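Local structure of putative aminomethyltransferase (Leptospirillum rubarum, 3TTG) at residues T176-N181 / D249-S254; L150-N155 / Q201-D206; I48-E51 / N57-Q60. The protein probably binds folate and may transfer one-carbon units, as a putative aminomethyltransferase related to the T-protein of the glycine cleavage system. One frame throughout, in Å; residues are numbered along the deposited sequence.

Interaction 1: T176-N181 / D249-S254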
loop_
_atom_site.group_PDB
_atom_site.type_symbol
_atom_site.label_atom_id
_atom_site.label_comp_id
_atom_site.label_asym_id
_atom_site.label_seq_id
_atom_site.Cartn_x
_atom_site.Cartn_y
_atom_site.Cartn_z
ATOM N N THR A 176 1.203 -5.113 10.364
ATOM C CA THR A 176 1.699 -3.843 10.923
ATOM C C THR A 176 3.078 -3.493 10.302
ATOM O O THR A 176 3.368 -2.318 10.223
ATOM C CB THR A 176 1.719 -3.902 12.421
ATOM O OG1 THR A 176 2.509 -5.037 12.798
ATOM C CG2 THR A 176 0.295 -4.004 12.999
ATOM N N SER A 177 3.827 -4.469 9.725
ATOM C CA SER A 177 5.117 -4.214 9.061
ATOM C C SER A 177 4.943 -4.094 7.573
ATOM O O SER A 177 4.197 -4.868 6.952
ATOM C CB SER A 177 6.151 -5.296 9.381
ATOM O OG SER A 177 6.452 -5.135 10.753
ATOM N N PHE A 178 5.606 -3.096 6.976
ATOM C CA PHE A 178 5.460 -2.895 5.559
ATOM C C PHE A 178 6.802 -2.606 4.912
ATOM O O PHE A 178 7.657 -3.500 4.928
ATOM C CB PHE A 178 4.338 -1.842 5.281
ATOM C CG PHE A 178 3.723 -1.986 3.910
ATOM C CD1 PHE A 178 3.226 -3.223 3.473
ATOM C CD2 PHE A 178 3.734 -0.928 3.004
ATOM C CE1 PHE A 178 2.638 -3.359 2.219
ATOM C CE2 PHE A 178 3.150 -1.077 1.726
ATOM C CZ PHE A 178 2.626 -2.306 1.343
ATOM N N GLN A 179 7.013 -1.448 4.301
ATOM C CA GLN A 179 8.253 -1.197 3.564
ATOM C C GLN A 179 9.471 -1.312 4.503
ATOM O O GLN A 179 9.471 -0.811 5.631
ATOM C CB GLN A 179 8.220 0.144 2.812
ATOM C CG GLN A 179 8.397 1.380 3.712
ATOM C CD GLN A 179 7.251 1.650 4.621
ATOM O OE1 GLN A 179 6.131 1.163 4.438
ATOM N NE2 GLN A 179 7.448 2.537 5.540
ATOM N N HIS A 180 10.481 -2.007 4.021
ATOM C CA HIS A 180 11.745 -2.303 4.716
ATOM C C HIS A 180 11.501 -2.932 6.093
ATOM O O HIS A 180 12.351 -2.793 6.973
ATOM C CB HIS A 180 12.628 -1.024 4.863
ATOM C CG HIS A 180 12.946 -0.255 3.624
ATOM N ND1 HIS A 180 13.579 -0.832 2.542
ATOM C CD2 HIS A 180 12.759 1.065 3.366
ATOM C CE1 HIS A 180 13.725 0.138 1.662
ATOM N NE2 HIS A 180 13.309 1.306 2.145
ATOM N N ASN A 181 10.389 -3.693 6.254
ATOM C CA ASN A 181 9.887 -4.283 7.469
ATOM C C ASN A 181 9.701 -3.304 8.569
ATOM O O ASN A 181 9.820 -3.669 9.727
ATOM C CB ASN A 181 10.802 -5.379 7.967
ATOM C CG ASN A 181 10.830 -6.525 7.054
ATOM O OD1 ASN A 181 9.890 -7.326 7.060
ATOM N ND2 ASN A 181 11.848 -6.568 6.205
ATOM N N ASP A 249 9.726 -6.770 -0.894
ATOM C CA ASP A 249 9.873 -8.175 -1.174
ATOM C C ASP A 249 9.736 -9.029 0.130
ATOM O O ASP A 249 9.289 -10.151 0.022
ATOM C CB ASP A 249 11.175 -8.499 -1.905
ATOM C CG ASP A 249 12.431 -8.180 -1.158
ATOM O OD1 ASP A 249 12.524 -7.052 -0.610
ATOM O OD2 ASP A 249 13.357 -9.035 -1.168
ATOM N N SER A 250 10.042 -8.502 1.335
ATOM C CA SER A 250 9.867 -9.279 2.569
ATOM C C SER A 250 8.362 -9.538 2.847
ATOM O O SER A 250 8.005 -10.616 3.221
ATOM C CB SER A 250 10.517 -8.567 3.759
ATOM O OG SER A 250 10.275 -9.287 4.953
ATOM N N VAL A 251 7.482 -8.593 2.538
ATOM C CA VAL A 251 6.032 -8.787 2.773
ATOM C C VAL A 251 5.212 -9.287 1.525
ATOM O O VAL A 251 4.150 -9.928 1.697
ATOM C CB VAL A 251 5.441 -7.458 3.355
ATOM C CG1 VAL A 251 5.502 -6.321 2.360
ATOM C CG2 VAL A 251 4.006 -7.644 3.812
ATOM N N GLY A 252 5.729 -9.073 0.324
ATOM C CA GLY A 252 5.025 -9.377 -0.928
ATOM C C GLY A 252 5.553 -10.510 -1.799
ATOM O O GLY A 252 4.910 -10.841 -2.781
ATOM N N VAL A 253 6.736 -11.076 -1.493
ATOM C CA VAL A 253 7.341 -12.156 -2.301
ATOM C C VAL A 253 7.688 -13.305 -1.424
ATOM O O VAL A 253 8.226 -13.073 -0.341
ATOM C CB VAL A 253 8.643 -11.608 -2.986
ATOM C CG1 VAL A 253 9.398 -12.686 -3.749
ATOM C CG2 VAL A 253 8.357 -10.442 -3.896
ATOM N N SER A 254 7.496 -14.522 -1.899
ATOM C CA SER A 254 8.034 -15.715 -1.242
ATOM C C SER A 254 9.240 -16.188 -2.020
ATOM O O SER A 254 9.120 -16.421 -3.208
ATOM C CB SER A 254 7.036 -16.849 -1.129
ATOM O OG SER A 254 7.677 -18.068 -0.783
HETATM O O HOH W 1 8.714 -5.765 3.093
#

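Interaction 2: L150-N155 / Q201-D206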
loop_
_atom_site.group_PDB
_atom_site.type_symbol
_atom_site.label_atom_id
_atom_site.label_comp_id
_atom_site.label_asym_id
_atom_site.label_seq_id
_atom_site.Cartn_x
_atom_site.Cartn_y
_atom_site.Cartn_z
ATOM N N LEU A 150 -14.038 -3.194 17.150
ATOM C CA LEU A 150 -14.692 -3.869 18.281
ATOM C C LEU A 150 -15.987 -3.200 18.686
ATOM O O LEU A 150 -16.840 -3.869 19.239
ATOM C CB LEU A 150 -13.779 -3.940 19.498
ATOM C CG LEU A 150 -12.605 -4.880 19.377
ATOM C CD1 LEU A 150 -11.599 -4.599 20.436
ATOM C CD2 LEU A 150 -13.053 -6.344 19.442
ATOM N N SER A 151 -16.131 -1.895 18.448
ATOM C CA SER A 151 -17.353 -1.175 18.742
ATOM C C SER A 151 -18.409 -1.481 17.695
ATOM O O SER A 151 -19.539 -1.780 18.062
ATOM C CB SER A 151 -17.094 0.324 18.804
ATOM O OG SER A 151 -18.244 1.009 19.268
ATOM N N LEU A 152 -18.069 -1.424 16.401
ATOM C CA LEU A 152 -19.060 -1.719 15.363
ATOM C C LEU A 152 -19.441 -3.205 15.285
ATOM O O LEU A 152 -20.568 -3.514 14.905
ATOM C CB LEU A 152 -18.563 -1.333 13.963
ATOM C CG LEU A 152 -18.395 0.127 13.577
ATOM C CD1 LEU A 152 -17.656 0.223 12.227
ATOM C CD2 LEU A 152 -19.735 0.839 13.447
ATOM N N PHE A 153 -18.465 -4.111 15.505
ATOM C CA PHE A 153 -18.637 -5.541 15.241
ATOM C C PHE A 153 -18.242 -6.421 16.412
ATOM O O PHE A 153 -17.529 -5.997 17.314
ATOM C CB PHE A 153 -17.777 -5.928 14.013
ATOM C CG PHE A 153 -17.869 -4.960 12.854
ATOM C CD1 PHE A 153 -19.041 -4.838 12.120
ATOM C CD2 PHE A 153 -16.791 -4.161 12.508
ATOM C CE1 PHE A 153 -19.129 -3.947 11.051
ATOM C CE2 PHE A 153 -16.883 -3.254 11.449
ATOM C CZ PHE A 153 -18.049 -3.162 10.717
ATOM N N ASP A 154 -18.655 -7.681 16.347
ATOM C CA ASP A 154 -18.416 -8.668 17.403
ATOM C C ASP A 154 -17.174 -9.526 17.101
ATOM O O ASP A 154 -16.588 -9.443 16.018
ATOM C CB ASP A 154 -19.657 -9.585 17.576
ATOM C CG ASP A 154 -21.014 -8.892 17.491
ATOM O OD1 ASP A 154 -21.087 -7.676 17.798
ATOM O OD2 ASP A 154 -21.999 -9.560 17.103
ATOM N N ASN A 155 -16.805 -10.367 18.083
ATOM C CA ASN A 155 -15.692 -11.324 18.101
ATOM C C ASN A 155 -14.327 -10.588 18.331
ATOM O O ASN A 155 -14.205 -9.956 19.388
ATOM C CB ASN A 155 -15.691 -12.268 16.875
ATOM C CG ASN A 155 -16.884 -13.204 16.856
ATOM O OD1 ASN A 155 -16.918 -14.214 17.573
ATOM N ND2 ASN A 155 -17.908 -12.888 16.067
ATOM N N GLN A 201 -21.659 4.329 8.187
ATOM C CA GLN A 201 -21.170 5.701 8.142
ATOM C C GLN A 201 -21.676 6.533 9.353
ATOM O O GLN A 201 -20.866 7.217 9.989
ATOM C CB GLN A 201 -21.600 6.344 6.827
ATOM C CG GLN A 201 -21.180 7.791 6.649
ATOM C CD GLN A 201 -21.429 8.260 5.234
ATOM O OE1 GLN A 201 -22.582 8.423 4.810
ATOM N NE2 GLN A 201 -20.366 8.491 4.475
ATOM N N LYS A 202 -22.987 6.485 9.639
ATOM C CA LYS A 202 -23.645 7.173 10.779
ATOM C C LYS A 202 -23.051 6.659 12.103
ATOM O O LYS A 202 -22.629 7.466 12.949
ATOM C CB LYS A 202 -25.176 6.947 10.726
ATOM C CG LYS A 202 -25.977 7.580 11.877
ATOM C CD LYS A 202 -26.087 9.084 11.744
ATOM C CE LYS A 202 -27.016 9.688 12.791
ATOM N NZ LYS A 202 -26.460 9.596 14.171
ATOM N N SER A 203 -22.917 5.325 12.234
ATOM C CA SER A 203 -22.266 4.725 13.397
ATOM C C SER A 203 -20.834 5.239 13.551
ATOM O O SER A 203 -20.474 5.689 14.633
ATOM C CB SER A 203 -22.263 3.210 13.322
ATOM O OG SER A 203 -23.577 2.733 13.587
ATOM N N LEU A 204 -20.033 5.241 12.467
ATOM C CA LEU A 204 -18.672 5.756 12.550
ATOM C C LEU A 204 -18.590 7.246 12.862
ATOM O O LEU A 204 -17.682 7.617 13.591
ATOM C CB LEU A 204 -17.917 5.447 11.263
ATOM C CG LEU A 204 -17.551 3.980 11.143
ATOM C CD1 LEU A 204 -17.143 3.636 9.765
ATOM C CD2 LEU A 204 -16.449 3.594 12.154
ATOM N N GLU A 205 -19.521 8.093 12.368
ATOM C CA GLU A 205 -19.518 9.538 12.657
ATOM C C GLU A 205 -19.728 9.776 14.158
ATOM O O GLU A 205 -19.073 10.633 14.746
ATOM C CB GLU A 205 -20.617 10.278 11.849
ATOM C CG GLU A 205 -20.292 10.479 10.373
ATOM C CD GLU A 205 -21.473 10.803 9.472
ATOM O OE1 GLU A 205 -22.583 11.075 9.992
ATOM O OE2 GLU A 205 -21.277 10.796 8.233
ATOM N N ASP A 206 -20.637 8.998 14.776
ATOM C CA ASP A 206 -20.899 9.057 16.219
ATOM C C ASP A 206 -19.644 8.650 16.994
ATOM O O ASP A 206 -19.203 9.370 17.882
ATOM C CB ASP A 206 -22.069 8.129 16.628
ATOM C CG ASP A 206 -23.438 8.459 16.031
ATOM O OD1 ASP A 206 -23.623 9.609 15.562
ATOM O OD2 ASP A 206 -24.333 7.570 16.058
#

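Interaction 3: I48-E51 / N57-Q60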
loop_
_atom_site.group_PDB
_atom_site.type_symbol
_atom_site.label_atom_id
_atom_site.label_comp_id
_atom_site.label_asym_id
_atom_site.label_seq_id
_atom_site.Cartn_x
_atom_site.Cartn_y
_atom_site.Cartn_z
ATOM N N ILE A 48 -12.263 -8.794 -6.049
ATOM C CA ILE A 48 -12.239 -9.851 -7.064
ATOM C C ILE A 48 -12.196 -11.186 -6.421
ATOM O O ILE A 48 -11.329 -11.439 -5.580
ATOM C CB ILE A 48 -11.010 -9.693 -7.994
ATOM C CG1 ILE A 48 -10.872 -8.292 -8.586
ATOM C CG2 ILE A 48 -11.021 -10.763 -9.101
ATOM C CD1 ILE A 48 -12.153 -7.799 -9.418
ATOM N N PHE A 49 -13.095 -12.075 -6.811
ATOM C CA PHE A 49 -13.100 -13.420 -6.204
ATOM C C PHE A 49 -12.719 -14.469 -7.211
ATOM O O PHE A 49 -13.068 -14.365 -8.395
ATOM C CB PHE A 49 -14.459 -13.721 -5.580
ATOM C CG PHE A 49 -14.674 -12.864 -4.338
ATOM C CD1 PHE A 49 -14.296 -13.322 -3.085
ATOM C CD2 PHE A 49 -15.008 -11.525 -4.453
ATOM C CE1 PHE A 49 -14.452 -12.517 -1.953
ATOM C CE2 PHE A 49 -15.156 -10.717 -3.319
ATOM C CZ PHE A 49 -14.851 -11.206 -2.086
ATOM N N VAL A 50 -11.975 -15.481 -6.746
ATOM C CA VAL A 50 -11.561 -16.601 -7.573
ATOM C C VAL A 50 -12.054 -17.903 -6.920
ATOM O O VAL A 50 -11.705 -18.227 -5.777
ATOM C CB VAL A 50 -10.054 -16.644 -7.847
ATOM C CG1 VAL A 50 -9.729 -17.740 -8.874
ATOM C CG2 VAL A 50 -9.563 -15.286 -8.330
ATOM N N GLU A 51 -12.813 -18.667 -7.674
ATOM C CA GLU A 51 -13.342 -19.943 -7.227
ATOM C C GLU A 51 -12.981 -21.033 -8.181
ATOM O O GLU A 51 -12.469 -20.765 -9.276
ATOM C CB GLU A 51 -14.863 -19.810 -7.091
ATOM C CG GLU A 51 -15.636 -19.843 -8.389
ATOM C CD GLU A 51 -17.127 -19.555 -8.243
ATOM O OE1 GLU A 51 -17.910 -20.131 -9.034
ATOM O OE2 GLU A 51 -17.515 -18.772 -7.340
ATOM N N ASN A 57 -3.623 -23.398 -7.299
ATOM C CA ASN A 57 -2.513 -23.597 -8.223
ATOM C C ASN A 57 -2.472 -22.473 -9.287
ATOM O O ASN A 57 -1.397 -22.016 -9.703
ATOM C CB ASN A 57 -2.664 -24.985 -8.877
ATOM C CG ASN A 57 -2.308 -26.131 -7.935
ATOM O OD1 ASN A 57 -1.849 -25.928 -6.803
ATOM N ND2 ASN A 57 -2.510 -27.377 -8.372
ATOM N N PHE A 58 -3.654 -22.111 -9.777
ATOM C CA PHE A 58 -3.807 -21.058 -10.758
ATOM C C PHE A 58 -3.175 -19.736 -10.203
ATOM O O PHE A 58 -2.273 -19.182 -10.810
ATOM C CB PHE A 58 -5.290 -20.896 -11.107
ATOM C CG PHE A 58 -5.654 -19.634 -11.828
ATOM C CD1 PHE A 58 -5.063 -19.319 -13.046
ATOM C CD2 PHE A 58 -6.467 -18.689 -11.227
ATOM C CE1 PHE A 58 -5.303 -18.082 -13.653
ATOM C CE2 PHE A 58 -6.746 -17.469 -11.859
ATOM C CZ PHE A 58 -6.149 -17.171 -13.060
ATOM N N LEU A 59 -3.610 -19.284 -9.055
ATOM C CA LEU A 59 -3.095 -18.049 -8.480
ATOM C C LEU A 59 -1.670 -18.153 -8.003
ATOM O O LEU A 59 -0.912 -17.203 -8.170
ATOM C CB LEU A 59 -4.007 -17.553 -7.358
ATOM C CG LEU A 59 -5.387 -17.047 -7.830
ATOM C CD1 LEU A 59 -6.210 -16.573 -6.633
ATOM C CD2 LEU A 59 -5.252 -15.912 -8.810
ATOM N N GLN A 60 -1.266 -19.305 -7.500
ATOM C CA GLN A 60 0.121 -19.517 -7.037
ATOM C C GLN A 60 1.149 -19.342 -8.159
ATOM O O GLN A 60 2.276 -18.918 -7.892
ATOM C CB GLN A 60 0.238 -20.946 -6.468
ATOM C CG GLN A 60 1.572 -21.328 -5.853
ATOM C CD GLN A 60 1.776 -20.731 -4.471
ATOM O OE1 GLN A 60 1.277 -19.657 -4.114
ATOM N NE2 GLN A 60 2.599 -21.390 -3.685
#

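Interaction 1: T176-N181 / D249-S254
Within the folate-binding domain, the loop between strands 170-173 and 187-193 meets the short helix 249-252; a direct hydrogen bond, a water bridge and one apolar touch follow one another across the contact. The hydroxyl OG of Ser250 donates to OD1 of Asn181 at 2.9 Å. The donor lies in the carbonyl plane on a lone pair of OD1, with a C=O...donor angle of 109°. Asn181 has left-handed backbone angles, and its CB does not point at the helix; with CG anti to the carbonyl carbon (chi1 -66°), the amide is nevertheless carried across to Ser250.

Between this bond and the apolar touch, a water links the two backbones. It lies 3.1 Å from the backbone O of Phe178, placed to donate to it, and accepts a weak bond from the backbone N of Val251. The apolar touch is slight: CG1 of Val251 comes obliquely to the ring of Phe178, 4.0 Å from CD1. The CA-CB bond of Phe178 points away from the helix; the ring also stacks edge-to-face with Tyr77, and the side chain touches Leu248. Further along the loop, His180 NE2 makes a hydrogen bond to the backbone O of Leu279, in strand 277-284 of the C-terminal barrel domain.

The contact buries 185 Å² in all. A single direct hydrogen bond at an exposed edge, a single bridging water between backbone atoms and one methyl against a buried ring imply a modest, partly hydrated join.

Interaction 2: L150-N155 / Q201-D206
Leu152 touches helix 197-211 with both of its methyl groups, each on a different residue. CD1 meets CD2 of Leu204 at 3.6 Å and lies 3.9 Å from CG of the same leucine, so it rests against the branch of that side chain. CD2 presses on CB of Ser203 at 3.5 Å, tighter than usual van der Waals distance for two carbons. The two leucine side chains cross at about a right angle. Leu152 carries CG anti to its carbonyl carbon (chi1 -69°), which sends the fork outward to straddle the neighbouring residues 203 and 204.

The next shell surrounds these groups. Ser203 offers its CB to the leucine, while its OG turns back to make a weak hydrogen bond with the backbone O of Thr199, one turn earlier in its own helix. Leu204, the buried member, also packs on Tyr40. Within the first segment, CB of Leu152 sits 3.5 Å above the ring plane of Phe153, over its centre. Phe153 is the first residue to leave helical angles after helix 145-152, and its side chain also touches Leu165.

The contact therefore joins the C-terminal end of one helix to the body of another. With 123 Å² buried and no hydrogen bond between the segments, the direct contact is apolar, carried by the two methyls of Leu152.

Interaction 3: I48-E51 / N57-Q60
Strand 48-51 runs extended while 57-60 forms the last turn of helix 55-60, and their closest CA atoms, those of Val50 and Leu59, stand 8.6 Å apart, so that only side chains bridge the gap. Val50 divides its two methyls between two helix residues. CG2 meets CD1 of Leu59 at 4.0 Å; the two side chains reach toward each other tip to tip, and CB of Val50 is equally close to that methyl. CG1 approaches CD2 of Phe58 at 4.1 Å, coming to the ring edge near its plane, and these two side chains cross at about a right angle. Val50 holds CG1 anti to its backbone N (chi1 -172°), which turns CG1 to Phe58 and CG2 to Leu59.

The strand itself is bound within the antiparallel sheet: the backbone of Val50 pairs with Ile100 of strand 99-103, and Phe49 pairs with Thr129 of strand 127-130. The helix has further apolar neighbours: Leu59 touches Ile100 and Leu116 of helix 109-118, and Phe58 touches Ala126.

A strand thus leads through a short connection into a helix that folds back over one face of its sheet. All three touching residues are buried and no polar bond crosses between the segments, which implies that hydrophobic burial and the fit of methyls against a methyl and a ring edge carry the packing.

In the fold
All three contacts belong to the folate-binding part of the chain, yet none touches another: nearest atoms are about 7 Å apart for interactions 1 and 3, and about 14 to 15 Å for the other pairs. Interaction 3 is buried, interaction 2 partly buried, and interaction 1 lies largely at the surface, although its centre is the nearest of the three to the centre of the chain. The chemistry differs with exposure here: a hydrogen bond and a water appear in interaction 1, whereas interactions 2 and 3 rely on apolar contacts, with an aromatic ring edge in interaction 3. They join different elements: loop with helix, helix with helix, and strand with helix. Along the chain, the segments of interactions 1 and 2 alternate, while interaction 3 closes first.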